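Local coordinates for protein histidinol-phosphatase (PDB 6NLR) that probably hydrolyses histidinol phosphate to histidinol and phosphate in histidine biosynthesis, using a trinuclear metal centre in a PHP-type barrel, at residues A[236-240]-A[241-245]. Residues are numbered along the deposited sequence; the frame is centred on the assembly and turned at random.
Sequences TYPPK and KIVTL
Pro-238 sets its ring against the first turn of helix 240-248, where it meets Ile-242 and Val-243. Its CB lies 3.7 Å from Ile-242 CG2, and the two side chains are inclined to each other. CG2 is the branch of Ile-242 opposite the backbone N, which leaves CG1 (chi1 -55°) on the N side, facing the next proline. There Pro-239 and Ile-242 run side by side and point the same way, with Pro-239 CD 4.0 Å from Ile-242 CG1. Ile-242 thus gives one branch to each proline ring. Val-243 crosses Pro-238 at about a right angle, and its CG2 sits 4.0 Å from Pro-238 CG.

The cis peptide bond before Pro-238 turns the chain just ahead of the helix. Thr-236 OG1 donates to Pro-238 O across this bend at 2.6 Å, from above the carbonyl plane. Thr-236 OG1 is also hydrogen-bonded to Lys-275 NZ. Pro-239 O then accepts a well-aligned bond from Val-243 N (3.1 Å), in the carbonyl plane, and a weak, bent one from Ile-242 N.

Lys-240 O is gripped twice by Thr-244. Thr-244 N comes almost straight on to Lys-240 O at 2.9 Å. Thr-244 OG1 reaches Lys-240 O from above the carbonyl plane at 3.1 Å. OG1 can do so because it stands beside its own backbone N (chi1 -60°). The Lys-240 chain crosses Thr-244 at a slant, and its CE lies 3.7 Å from Thr-244 OG1.

Beyond this turn, Ile-242 packs on Phe-207 of helix 201-217, and Val-243 on Phe-223 and Leu-276. The arrangement is a helix start with Pro-239 at the N-cap, joining the loop after strand 220-224 to helix 240-248 in the barrel-like PHP fold.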
loop_
_atom_site.group_PDB
_atom_site.type_symbol
_atom_site.label_atom_id
_atom_site.label_comp_id
_atom_site.label_asym_id
_atom_site.label_seq_id
_atom_site.Cartn_x
_atom_site.Cartn_y
_atom_site.Cartn_z
ATOM N N THR A 236 7.935 3.778 10.089
ATOM C CA THR A 236 7.222 2.602 9.514
ATOM C C THR A 236 5.734 2.930 9.408
ATOM O O THR A 236 5.231 3.763 10.179
ATOM C CB THR A 236 7.428 1.314 10.313
ATOM O OG1 THR A 236 6.941 1.594 11.626
ATOM C CG2 THR A 236 8.874 0.870 10.333
ATOM N N TYR A 237 5.057 2.284 8.473
ATOM C CA TYR A 237 3.582 2.321 8.369
ATOM C C TYR A 237 3.092 0.952 8.809
ATOM O O TYR A 237 3.261 -0.016 8.056
ATOM C CB TYR A 237 3.085 2.601 6.938
ATOM C CG TYR A 237 3.747 3.708 6.143
ATOM C CD1 TYR A 237 3.562 5.044 6.450
ATOM C CD2 TYR A 237 4.503 3.426 5.009
ATOM C CE1 TYR A 237 4.128 6.057 5.686
ATOM C CE2 TYR A 237 5.041 4.423 4.205
ATOM C CZ TYR A 237 4.838 5.748 4.535
ATOM O OH TYR A 237 5.332 6.758 3.761
ATOM N N PRO A 238 2.466 0.802 10.003
ATOM C CA PRO A 238 2.223 1.892 10.945
ATOM C C PRO A 238 3.391 2.060 11.921
ATOM O O PRO A 238 4.345 1.275 11.918
ATOM C CB PRO A 238 0.931 1.429 11.618
ATOM C CG PRO A 238 1.008 -0.098 11.606
ATOM C CD PRO A 238 1.924 -0.478 10.471
ATOM N N PRO A 239 3.357 3.084 12.795
ATOM C CA PRO A 239 4.339 3.226 13.868
ATOM C C PRO A 239 4.125 2.241 15.033
ATOM O O PRO A 239 3.102 1.613 15.137
ATOM C CB PRO A 239 4.152 4.661 14.359
ATOM C CG PRO A 239 2.771 5.039 13.963
ATOM C CD PRO A 239 2.366 4.160 12.801
ATOM N N LYS A 240 5.128 2.166 15.893
ATOM C CA LYS A 240 5.233 1.222 17.029
ATOM C C LYS A 240 3.949 1.225 17.876
ATOM O O LYS A 240 3.485 0.135 18.205
ATOM C CB LYS A 240 6.460 1.568 17.862
ATOM C CG LYS A 240 6.747 0.662 19.046
ATOM C CD LYS A 240 6.827 -0.784 18.722
ATOM C CE LYS A 240 7.226 -1.597 19.936
ATOM N NZ LYS A 240 8.536 -1.172 20.478
ATOM N N LYS A 241 3.413 2.374 18.260
ATOM C CA LYS A 241 2.207 2.427 19.140
ATOM C C LYS A 241 1.066 1.622 18.489
ATOM O O LYS A 241 0.410 0.825 19.194
ATOM C CB LYS A 241 1.756 3.869 19.401
ATOM C CG LYS A 241 0.821 4.016 20.592
ATOM C CD LYS A 241 0.242 5.409 20.770
ATOM C CE LYS A 241 -0.567 5.525 22.046
ATOM N NZ LYS A 241 -0.755 6.932 22.475
ATOM N N ILE A 242 0.876 1.755 17.180
ATOM C CA ILE A 242 -0.206 1.041 16.447
ATOM C C ILE A 242 0.159 -0.440 16.355
ATOM O O ILE A 242 -0.732 -1.276 16.597
ATOM C CB ILE A 242 -0.455 1.665 15.072
ATOM C CG1 ILE A 242 -0.758 3.169 15.152
ATOM C CG2 ILE A 242 -1.505 0.872 14.298
ATOM C CD1 ILE A 242 -1.764 3.577 16.173
ATOM N N VAL A 243 1.428 -0.759 16.076
ATOM C CA VAL A 243 1.908 -2.157 15.962
ATOM C C VAL A 243 1.585 -2.897 17.267
ATOM O O VAL A 243 1.087 -4.026 17.199
ATOM C CB VAL A 243 3.407 -2.225 15.608
ATOM C CG1 VAL A 243 3.958 -3.637 15.792
ATOM C CG2 VAL A 243 3.645 -1.734 14.176
ATOM N N THR A 244 1.841 -2.274 18.412
ATOM C CA THR A 244 1.611 -2.859 19.755
ATOM C C THR A 244 0.116 -3.141 19.958
ATOM O O THR A 244 -0.199 -4.247 20.370
ATOM C CB THR A 244 2.197 -1.938 20.838
ATOM O OG1 THR A 244 3.589 -1.872 20.529
ATOM C CG2 THR A 244 1.998 -2.431 22.253
ATOM N N LEU A 245 -0.766 -2.181 19.697
ATOM C CA LEU A 245 -2.236 -2.401 19.777
ATOM C C LEU A 245 -2.625 -3.562 18.850
ATOM O O LEU A 245 -3.339 -4.464 19.312
ATOM C CB LEU A 245 -3.001 -1.130 19.418
ATOM C CG LEU A 245 -2.820 0.035 20.391
ATOM C CD1 LEU A 245 -3.437 1.311 19.844
ATOM C CD2 LEU A 245 -3.363 -0.297 21.775
#